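Local structure of pyroglutatmate porin OpdO (Pseudomonas aeruginosa, 3SZV) at residues E144-A149 with A164-N169; N307-S312 with N340-A345; D348-E353 with R380-N385. The protein probably forms an outer-membrane porin, a beta-barrel channel of the OprD family of carboxylate channels, through which small solutes such as pyroglutamate may pass. All blocks are in the same frame, centred on the assembly; numbering follows the deposited sequence. Where two conformers were deposited one is given.

Contact 1: residues E144-A149 with A164-N169. With C8E ((hydroxyethyloxy)tri(ethyloxy)octane), chain I.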
loop_
_atom_site.group_PDB
_atom_site.type_symbol
_atom_site.label_atom_id
_atom_site.label_comp_id
_atom_site.label_asym_id
_atom_site.label_seq_id
_atom_site.Cartn_x
_atom_site.Cartn_y
_atom_site.Cartn_z
ATOM N N GLU A 144 -1.457 7.691 4.648
ATOM C CA GLU A 144 -2.633 8.110 3.899
ATOM C C GLU A 144 -3.888 7.478 4.533
ATOM O O GLU A 144 -3.850 6.335 4.998
ATOM C CB GLU A 144 -2.494 7.662 2.440
ATOM C CG GLU A 144 -3.658 8.065 1.535
ATOM C CD GLU A 144 -3.519 7.538 0.119
ATOM O OE1 GLU A 144 -2.819 6.536 -0.080
ATOM O OE2 GLU A 144 -4.107 8.143 -0.807
ATOM N N LEU A 145 -4.999 8.214 4.553
ATOM C CA LEU A 145 -6.286 7.664 4.987
ATOM C C LEU A 145 -7.317 7.933 3.907
ATOM O O LEU A 145 -7.222 8.927 3.173
ATOM C CB LEU A 145 -6.768 8.312 6.294
ATOM C CG LEU A 145 -5.880 8.126 7.514
ATOM C CD1 LEU A 145 -6.401 8.961 8.671
ATOM C CD2 LEU A 145 -5.813 6.658 7.888
ATOM N N PHE A 146 -8.290 7.040 3.788
ATOM C CA PHE A 146 -9.471 7.321 2.988
ATOM C C PHE A 146 -10.657 7.503 3.914
ATOM O O PHE A 146 -10.686 6.954 5.022
ATOM C CB PHE A 146 -9.767 6.170 2.020
ATOM C CG PHE A 146 -8.642 5.859 1.089
ATOM C CD1 PHE A 146 -8.031 4.611 1.104
ATOM C CD2 PHE A 146 -8.205 6.812 0.181
ATOM C CE1 PHE A 146 -6.990 4.313 0.225
ATOM C CE2 PHE A 146 -7.153 6.519 -0.715
ATOM C CZ PHE A 146 -6.552 5.265 -0.669
ATOM N N ARG A 147 -11.630 8.286 3.473
ATOM C CA ARG A 147 -12.911 8.360 4.157
ATOM C C ARG A 147 -13.896 7.497 3.389
ATOM O O ARG A 147 -14.032 7.634 2.171
ATOM C CB ARG A 147 -13.423 9.802 4.223
ATOM C CG ARG A 147 -14.606 9.960 5.183
ATOM C CD ARG A 147 -15.098 11.391 5.261
ATOM N NE ARG A 147 -16.062 11.677 4.196
ATOM C CZ ARG A 147 -16.935 12.677 4.247
ATOM N NH1 ARG A 147 -16.956 13.492 5.301
ATOM N NH2 ARG A 147 -17.793 12.851 3.252
ATOM N N GLY A 148 -14.581 6.600 4.081
ATOM C CA GLY A 148 -15.577 5.798 3.396
ATOM C C GLY A 148 -16.063 4.612 4.193
ATOM O O GLY A 148 -15.945 4.577 5.420
ATOM N N ALA A 149 -16.611 3.636 3.477
ATOM C CA ALA A 149 -17.095 2.410 4.082
ATOM C C ALA A 149 -16.426 1.235 3.394
ATOM O O ALA A 149 -16.297 1.214 2.159
ATOM C CB ALA A 149 -18.614 2.319 3.959
ATOM N N ALA A 164 -15.906 -1.439 -1.231
ATOM C CA ALA A 164 -15.795 -0.160 -0.555
ATOM C C ALA A 164 -16.445 0.945 -1.359
ATOM O O ALA A 164 -16.506 0.889 -2.604
ATOM C CB ALA A 164 -14.326 0.180 -0.289
ATOM N N HIS A 165 -16.934 1.941 -0.630
ATOM C CA HIS A 165 -17.300 3.232 -1.183
ATOM C C HIS A 165 -16.474 4.278 -0.452
ATOM O O HIS A 165 -16.616 4.435 0.762
ATOM C CB HIS A 165 -18.783 3.519 -0.982
ATOM C CG HIS A 165 -19.160 4.922 -1.331
ATOM N ND1 HIS A 165 -19.277 5.355 -2.634
ATOM C CD2 HIS A 165 -19.415 5.998 -0.551
ATOM C CE1 HIS A 165 -19.601 6.635 -2.641
ATOM N NE2 HIS A 165 -19.690 7.051 -1.390
ATOM N N LEU A 166 -15.607 4.972 -1.194
ATOM C CA LEU A 166 -14.731 5.987 -0.617
ATOM C C LEU A 166 -15.113 7.331 -1.188
ATOM O O LEU A 166 -15.444 7.429 -2.379
ATOM C CB LEU A 166 -13.270 5.716 -0.971
ATOM C CG LEU A 166 -12.742 4.293 -0.788
ATOM C CD1 LEU A 166 -11.287 4.183 -1.244
ATOM C CD2 LEU A 166 -12.914 3.823 0.662
ATOM N N ASP A 167 -15.066 8.378 -0.375
ATOM C CA ASP A 167 -15.355 9.690 -0.924
ATOM C C ASP A 167 -14.320 10.771 -0.645
ATOM O O ASP A 167 -14.483 11.901 -1.094
ATOM C CB ASP A 167 -16.781 10.156 -0.604
ATOM C CG ASP A 167 -16.991 10.469 0.854
ATOM O OD1 ASP A 167 -16.022 10.388 1.643
ATOM O OD2 ASP A 167 -18.144 10.835 1.195
ATOM N N ARG A 168 -13.260 10.424 0.079
ATOM C CA ARG A 168 -12.173 11.375 0.333
ATOM C C ARG A 168 -10.840 10.670 0.438
ATOM O O ARG A 168 -10.777 9.496 0.821
ATOM C CB ARG A 168 -12.370 12.135 1.649
ATOM C CG ARG A 168 -13.697 12.868 1.800
ATOM C CD ARG A 168 -13.722 14.172 1.035
ATOM N NE ARG A 168 -14.903 14.951 1.393
ATOM C CZ ARG A 168 -16.075 14.861 0.772
ATOM N NH1 ARG A 168 -16.229 14.032 -0.252
ATOM N NH2 ARG A 168 -17.097 15.610 1.175
ATOM N N ASN A 169 -9.784 11.436 0.162
ATOM C CA ASN A 169 -8.392 11.023 0.282
ATOM C C ASN A 169 -7.702 12.007 1.220
ATOM O O ASN A 169 -7.731 13.212 0.974
ATOM C CB ASN A 169 -7.766 11.120 -1.116
ATOM C CG ASN A 169 -6.407 10.431 -1.250
ATOM O OD1 ASN A 169 -5.863 10.369 -2.369
ATOM N ND2 ASN A 169 -5.862 9.916 -0.164
HETATM C C4 C8E I . -13.650 -1.751 -15.867
HETATM C C5 C8E I . -15.039 -1.731 -15.237
HETATM C C6 C8E I . -14.942 -1.256 -13.792
HETATM C C7 C8E I . -16.124 -0.391 -13.391
HETATM C C8 C8E I . -17.400 -1.188 -13.154
HETATM O O9 C8E I . -18.128 -0.596 -12.095
HETATM C C10 C8E I . -17.465 -0.674 -10.851
HETATM C C11 C8E I . -18.449 -1.355 -9.909
HETATM O O12 C8E I . -17.933 -1.612 -8.627
HETATM C C13 C8E I . -19.003 -1.778 -7.722
HETATM C C14 C8E I . -18.642 -1.294 -6.323
HETATM O O15 C8E I . -19.626 -1.754 -5.423
HETATM C C16 C8E I . -19.832 -0.897 -4.323
HETATM C C17 C8E I . -19.218 -1.538 -3.075
HETATM O O18 C8E I . -19.539 -0.812 -1.909
HETATM C C19 C8E I . -20.022 -1.631 -0.865
HETATM C C20 C8E I . -19.210 -1.381 0.403
HETATM O O21 C8E I . -20.023 -0.759 1.375
#

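Contact 2: residues N307-S312 with N340-A345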
loop_
_atom_site.group_PDB
_atom_site.type_symbol
_atom_site.label_atom_id
_atom_site.label_comp_id
_atom_site.label_asym_id
_atom_site.label_seq_id
_atom_site.Cartn_x
_atom_site.Cartn_y
_atom_site.Cartn_z
ATOM N N ASN A 307 4.387 4.160 -17.051
ATOM C CA ASN A 307 4.278 5.116 -18.150
ATOM C C ASN A 307 3.684 4.506 -19.417
ATOM O O ASN A 307 3.681 3.286 -19.597
ATOM C CB ASN A 307 5.652 5.732 -18.445
ATOM C CG ASN A 307 6.154 6.570 -17.294
ATOM O OD1 ASN A 307 5.696 7.701 -17.098
ATOM N ND2 ASN A 307 7.099 6.030 -16.528
ATOM N N VAL A 308 3.186 5.365 -20.293
ATOM C CA VAL A 308 2.623 4.918 -21.563
ATOM C C VAL A 308 3.569 3.966 -22.297
ATOM O O VAL A 308 4.740 4.294 -22.540
ATOM C CB VAL A 308 2.288 6.128 -22.474
ATOM C CG1 VAL A 308 1.809 5.661 -23.838
ATOM C CG2 VAL A 308 1.243 7.014 -21.797
ATOM N N ASP A 309 3.054 2.780 -22.632
ATOM C CA ASP A 309 3.775 1.764 -23.416
ATOM C C ASP A 309 4.969 1.103 -22.702
ATOM O O ASP A 309 5.695 0.309 -23.305
ATOM C CB ASP A 309 4.210 2.329 -24.779
ATOM C CG ASP A 309 3.044 2.551 -25.714
ATOM O OD1 ASP A 309 2.017 1.865 -25.555
ATOM O OD2 ASP A 309 3.158 3.396 -26.629
ATOM N N GLU A 310 5.162 1.402 -21.420
ATOM C CA GLU A 310 6.386 0.972 -20.750
ATOM C C GLU A 310 6.504 -0.540 -20.570
ATOM O O GLU A 310 5.595 -1.185 -20.036
ATOM C CB GLU A 310 6.542 1.663 -19.397
ATOM C CG GLU A 310 7.931 1.466 -18.811
ATOM C CD GLU A 310 8.289 2.515 -17.785
ATOM O OE1 GLU A 310 7.370 3.223 -17.315
ATOM O OE2 GLU A 310 9.504 2.644 -17.482
ATOM N N ARG A 311 7.639 -1.091 -20.991
ATOM C CA ARG A 311 7.988 -2.490 -20.740
ATOM C C ARG A 311 9.136 -2.486 -19.756
ATOM O O ARG A 311 10.094 -1.731 -19.931
ATOM C CB ARG A 311 8.409 -3.167 -22.044
ATOM C CG ARG A 311 9.025 -4.548 -21.867
ATOM C CD ARG A 311 9.461 -5.122 -23.209
ATOM N NE ARG A 311 10.404 -4.238 -23.890
ATOM C CZ ARG A 311 10.514 -4.137 -25.210
ATOM N NH1 ARG A 311 9.736 -4.866 -26.000
ATOM N NH2 ARG A 311 11.398 -3.305 -25.744
ATOM N N SER A 312 9.048 -3.301 -18.706
ATOM C CA SER A 312 10.090 -3.264 -17.698
ATOM C C SER A 312 10.343 -4.626 -17.084
ATOM O O SER A 312 9.456 -5.482 -17.055
ATOM C CB SER A 312 9.747 -2.237 -16.613
ATOM O OG SER A 312 8.557 -2.577 -15.909
ATOM N N ASN A 340 10.694 1.237 -24.168
ATOM C CA ASN A 340 9.498 1.356 -24.994
ATOM C C ASN A 340 8.581 2.504 -24.579
ATOM O O ASN A 340 7.458 2.603 -25.061
ATOM C CB ASN A 340 8.711 0.036 -25.035
ATOM C CG ASN A 340 7.823 -0.071 -26.272
ATOM O OD1 ASN A 340 8.291 0.117 -27.401
ATOM N ND2 ASN A 340 6.539 -0.361 -26.065
ATOM N N VAL A 341 9.052 3.369 -23.685
ATOM C CA VAL A 341 8.181 4.428 -23.184
ATOM C C VAL A 341 7.867 5.440 -24.285
ATOM O O VAL A 341 8.758 5.880 -25.014
ATOM C CB VAL A 341 8.781 5.126 -21.953
ATOM C CG1 VAL A 341 7.903 6.301 -21.513
ATOM C CG2 VAL A 341 8.956 4.122 -20.819
ATOM N N ALA A 342 6.599 5.812 -24.407
ATOM C CA ALA A 342 6.205 6.813 -25.390
ATOM C C ALA A 342 6.841 8.176 -25.091
ATOM O O ALA A 342 6.780 8.690 -23.961
ATOM C CB ALA A 342 4.693 6.923 -25.474
ATOM N N ARG A 343 7.499 8.728 -26.100
ATOM C CA ARG A 343 7.965 10.101 -26.056
ATOM C C ARG A 343 7.393 10.713 -27.316
ATOM O O ARG A 343 7.918 10.512 -28.411
ATOM C CB ARG A 343 9.502 10.178 -26.050
ATOM C CG ARG A 343 10.152 9.470 -24.852
ATOM C CD ARG A 343 11.567 9.979 -24.556
ATOM N NE ARG A 343 12.479 9.785 -25.681
ATOM C CZ ARG A 343 13.717 10.269 -25.736
ATOM N NH1 ARG A 343 14.200 10.990 -24.733
ATOM N NH2 ARG A 343 14.468 10.041 -26.805
ATOM N N GLY A 344 6.288 11.434 -27.179
ATOM C CA GLY A 344 5.575 11.904 -28.350
ATOM C C GLY A 344 5.197 10.699 -29.191
ATOM O O GLY A 344 4.703 9.692 -28.659
ATOM N N ALA A 345 5.472 10.781 -30.486
ATOM C CA ALA A 345 5.130 9.724 -31.430
ATOM C C ALA A 345 6.186 8.619 -31.491
ATOM O O ALA A 345 6.034 7.651 -32.238
ATOM C CB ALA A 345 4.896 10.316 -32.817
#

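Contact 3: residues D348-E353 with R380-N385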
loop_
_atom_site.group_PDB
_atom_site.type_symbol
_atom_site.label_atom_id
_atom_site.label_comp_id
_atom_site.label_asym_id
_atom_site.label_seq_id
_atom_site.Cartn_x
_atom_site.Cartn_y
_atom_site.Cartn_z
ATOM N N ASP A 348 11.035 5.565 -27.684
ATOM C CA ASP A 348 12.437 5.400 -27.311
ATOM C C ASP A 348 12.730 5.904 -25.908
ATOM O O ASP A 348 13.879 6.151 -25.556
ATOM C CB ASP A 348 13.364 6.073 -28.335
ATOM C CG ASP A 348 13.138 7.579 -28.447
ATOM O OD1 ASP A 348 12.121 8.082 -27.924
ATOM O OD2 ASP A 348 13.977 8.263 -29.081
ATOM N N GLY A 349 11.680 6.052 -25.104
ATOM C CA GLY A 349 11.843 6.406 -23.704
ATOM C C GLY A 349 12.377 5.242 -22.891
ATOM O O GLY A 349 11.914 4.109 -23.037
ATOM N N LYS A 350 13.366 5.525 -22.050
ATOM C CA LYS A 350 13.978 4.497 -21.211
ATOM C C LYS A 350 14.325 5.065 -19.850
ATOM O O LYS A 350 14.661 6.239 -19.718
ATOM C CB LYS A 350 15.235 3.930 -21.876
ATOM C CG LYS A 350 16.360 4.925 -22.020
ATOM C CD LYS A 350 17.522 4.319 -22.793
ATOM C CE LYS A 350 18.667 5.309 -22.939
ATOM N NZ LYS A 350 19.831 4.691 -23.632
ATOM N N GLU A 351 14.245 4.210 -18.837
ATOM C CA GLU A 351 14.587 4.613 -17.483
ATOM C C GLU A 351 15.034 3.400 -16.698
ATOM O O GLU A 351 14.655 2.271 -17.000
ATOM C CB GLU A 351 13.379 5.250 -16.781
ATOM C CG GLU A 351 12.154 4.348 -16.713
ATOM C CD GLU A 351 11.089 4.870 -15.768
ATOM O OE1 GLU A 351 11.398 5.770 -14.958
ATOM O OE2 GLU A 351 9.945 4.365 -15.821
ATOM N N TRP A 352 15.841 3.634 -15.675
ATOM C CA TRP A 352 16.110 2.564 -14.727
ATOM C C TRP A 352 16.133 3.113 -13.317
ATOM O O TRP A 352 16.350 4.314 -13.103
ATOM C CB TRP A 352 17.407 1.812 -15.064
ATOM C CG TRP A 352 18.675 2.620 -15.029
ATOM C CD1 TRP A 352 19.310 3.189 -16.103
ATOM C CD2 TRP A 352 19.495 2.914 -13.887
ATOM N NE1 TRP A 352 20.455 3.827 -15.698
ATOM C CE2 TRP A 352 20.594 3.672 -14.344
ATOM C CE3 TRP A 352 19.406 2.613 -12.522
ATOM C CZ2 TRP A 352 21.593 4.136 -13.487
ATOM C CZ3 TRP A 352 20.401 3.076 -11.674
ATOM C CH2 TRP A 352 21.483 3.825 -12.161
ATOM N N GLU A 353 15.884 2.229 -12.359
ATOM C CA GLU A 353 15.908 2.603 -10.953
ATOM C C GLU A 353 16.526 1.481 -10.136
ATOM O O GLU A 353 16.203 0.312 -10.333
ATOM C CB GLU A 353 14.492 2.912 -10.452
ATOM C CG GLU A 353 14.442 3.241 -8.960
ATOM C CD GLU A 353 13.058 3.649 -8.463
ATOM O OE1 GLU A 353 12.186 4.014 -9.293
ATOM O OE2 GLU A 353 12.834 3.590 -7.231
ATOM N N ARG A 380 17.555 7.005 -13.262
ATOM C CA ARG A 380 18.073 7.664 -14.465
ATOM C C ARG A 380 17.083 7.453 -15.594
ATOM O O ARG A 380 16.607 6.345 -15.814
ATOM C CB ARG A 380 19.441 7.112 -14.874
ATOM C CG ARG A 380 20.526 7.289 -13.821
ATOM C CD ARG A 380 20.785 8.750 -13.515
ATOM N NE ARG A 380 21.850 8.911 -12.523
ATOM C CZ ARG A 380 21.673 9.290 -11.259
ATOM N NH1 ARG A 380 20.457 9.561 -10.786
ATOM N NH2 ARG A 380 22.718 9.398 -10.457
ATOM N N SER A 381 16.780 8.513 -16.325
ATOM C CA SER A 381 15.743 8.462 -17.345
ATOM C C SER A 381 16.045 9.430 -18.478
ATOM O O SER A 381 16.698 10.443 -18.263
ATOM C CB SER A 381 14.403 8.831 -16.703
ATOM O OG SER A 381 13.343 8.866 -17.645
ATOM N N ASN A 382 15.544 9.132 -19.669
ATOM C CA ASN A 382 15.666 10.087 -20.767
ATOM C C ASN A 382 14.358 10.836 -21.011
ATOM O O ASN A 382 14.227 11.551 -22.005
ATOM C CB ASN A 382 16.203 9.442 -22.060
ATOM C CG ASN A 382 15.205 8.498 -22.718
ATOM O OD1 ASN A 382 14.089 8.309 -22.236
ATOM N ND2 ASN A 382 15.610 7.906 -23.840
ATOM N N PHE A 383 13.397 10.680 -20.106
ATOM C CA PHE A 383 12.135 11.413 -20.217
ATOM C C PHE A 383 11.677 12.066 -18.918
ATOM O O PHE A 383 10.567 12.592 -18.838
ATOM C CB PHE A 383 11.021 10.537 -20.807
ATOM C CG PHE A 383 10.701 9.316 -19.990
ATOM C CD1 PHE A 383 11.374 8.129 -20.216
ATOM C CD2 PHE A 383 9.716 9.352 -19.014
ATOM C CE1 PHE A 383 11.075 6.995 -19.471
ATOM C CE2 PHE A 383 9.402 8.221 -18.267
ATOM C CZ PHE A 383 10.091 7.039 -18.489
ATOM N N ALA A 384 12.536 12.039 -17.908
ATOM C CA ALA A 384 12.208 12.646 -16.629
ATOM C C ALA A 384 13.481 13.031 -15.892
ATOM O O ALA A 384 14.585 12.844 -16.402
ATOM C CB ALA A 384 11.363 11.696 -15.787
ATOM N N ASN A 385 13.314 13.563 -14.686
ATOM C CA ASN A 385 14.433 14.023 -13.879
ATOM C C ASN A 385 15.261 12.882 -13.297
ATOM O O ASN A 385 14.720 11.981 -12.661
ATOM C CB ASN A 385 13.926 14.919 -12.744
HETATM O O HOH W 1 11.376 8.609 -15.517
#

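Contact 1: residues E144-A149 with A164-N169
Arg147 and Asp167 form the ionic centre of this strand pair. The guanidinium grips the carboxylate side-on: NE of Arg147 donates to OD1 of Asp167 over 2.9 Å, nearly in the guanidinium plane and onto the syn lone pair, while NH2 reaches OD2, also over 2.9 Å, from above the carboxylate plane. A bend at chi3 of Arg147 (86°) swings the guanidinium round to Asp167. Arg168 stacks on one face of that guanidinium, the two planes 25° apart and their centres separated by 4.2 Å. The like charges are probably eased by Asp167, and NH1 of Arg168 is tied to the carbonyl O of its own neighbour Asp167.

Apart from the salt bridge, one side-chain hydrogen bond crosses the pair: ND2 of Asn169 donates to OE2 of Glu144 over 2.6 Å, meeting the anti lone pair; the other oxygen, OE1, is taken by the backbone N of Asn137. Both side chains are buried, so this bond satisfies polar atoms within the protein.

Apolar contact lies on the face shared by Phe146, Leu166 and Asn169. CD1 of Leu166 sits over one face of the Phe146 ring, 4.2 Å from its centroid, and Phe180 packs against all three side chains.

The backbones run antiparallel. Arg147 N bonds to Arg168 O and Asp167 N to Arg147 O (2.8 Å), whereas Ala149 and His165 exchange two bonds, with Ala149 N to His165 O at 2.8 Å. Gly148 CA approaches His165 O to 3.1 Å in a CA-H...O contact, its backbone extended with positive phi where the chain turns a corner. Between these pairs the register slips by one residue: Asp167 and Arg168 both face Arg147, a classic beta bulge in the antiparallel wall of an outer-membrane barrel.

Contact 2: residues N307-S312 with N340-A345
Val341 inserts its side chain between Asn307 and Glu310, the two ends of a type II beta turn. Its CB lies 4.2 Å from the carbonyl O of Val308. From there the branches part: CG1, anti to the backbone N (chi1 176°), reaches CB of Asn307 at 3.8 Å, and CG2 runs alongside the Glu310 chain, 3.5 Å from CG and equally near CD. The Glu310 carboxylate beyond is held by its own turn, for OE1 accepts from both N and ND2 of Asn307, the latter over 2.9 Å.

Two hydrogen bonds clamp the turn to the strand. Ala342 N donates to Val308 O at 3.0 Å and an angle of 170°, and CB of Ala342 rests against CG1 of Val308. Farther back, ND2 of Asn340 reaches the carbonyl O of Asp309 over 3.0 Å. The carboxylate of Asp309 and guanidinium of Arg311 add side ties, to Asn347 and Asp339.

Backbone carbonyls of the turn thus accept neutral N-H donors of the strand, while methyl groups fill in beside them. The chemistry implies a turn probably stiffened by its own bonds, including Glu310 N to Asn307 O, and attached by neutral and charged groups alike.

Contact 3: residues D348-E353 with R380-N385
Trp352 and Arg380 lie side by side and point the same way, with the indole laid against the aliphatic root of the arginine. CB of Arg380 stands over one face of the indole, 3.9 Å from the centroid of the five-membered ring, and CG meets CZ2 of Trp352 at 3.3 Å. The bend at chi2 of Arg380 (-62°) carries the guanidinium onward, its plane 45° from the indole, to a salt bridge with Asp388. Beneath this pair the backbones exchange two bonds, Trp352 N to Arg380 O and Arg380 N to Trp352 O.

Asn382 crosses Lys350 at about a right angle and turns its side-chain amide to the opposite backbone, imitating a peptide group. ND2 donates to Asp348 O over 3.0 Å in the amide plane and almost straight, while OD1 receives Lys350 N over 2.9 Å from above the carbonyl plane. Asn382 N returns a bond to Lys350 O. The side-chain amide thereby prolongs the ladder where the second strand gives way to loop.

On the other face, Glu351 meets Phe383 obliquely, carboxylate and ring planes 63° apart, with CD 3.6 Å from CZ. In one of two Ser381 conformers, a water donates to OE1 of Glu351 and is hydrogen-bonded to OG of Ser381, linking the two strands. The same OG accepts from Phe383 N over 3.1 Å and lies above one face of the phenylalanine ring.

That bond, in this conformer, defines an ST turn where strand 371-381 ends, at the open end of its antiparallel hairpin with strand 346-361 in the barrel wall.

How the contacts relate
Contacts 2 and 3 are neighbours, their centres 10 Å apart, because strands 329-343 and 346-361 follow one another and pair in the barrel. NE of Arg343 forms a salt bridge with OD1 of Asp348 at 2.8 Å, Val341 is backbone-bonded to Gly349 at a G1 beta bulge, and Phe383 packs on Val341. OE2 of Glu310 and OE2 of Glu351 lie a doubtful 2.4 Å apart; if real, one may be protonated. Contact 1 stands apart, its nearest atoms about 19 Å from contact 2 and about 17 Å from contact 3. Detergent borders two sites: C8E lies 3.5 Å (O18) from Ala164 O in contact 1, and another about 5 Å from the Arg311 side chain in contact 2.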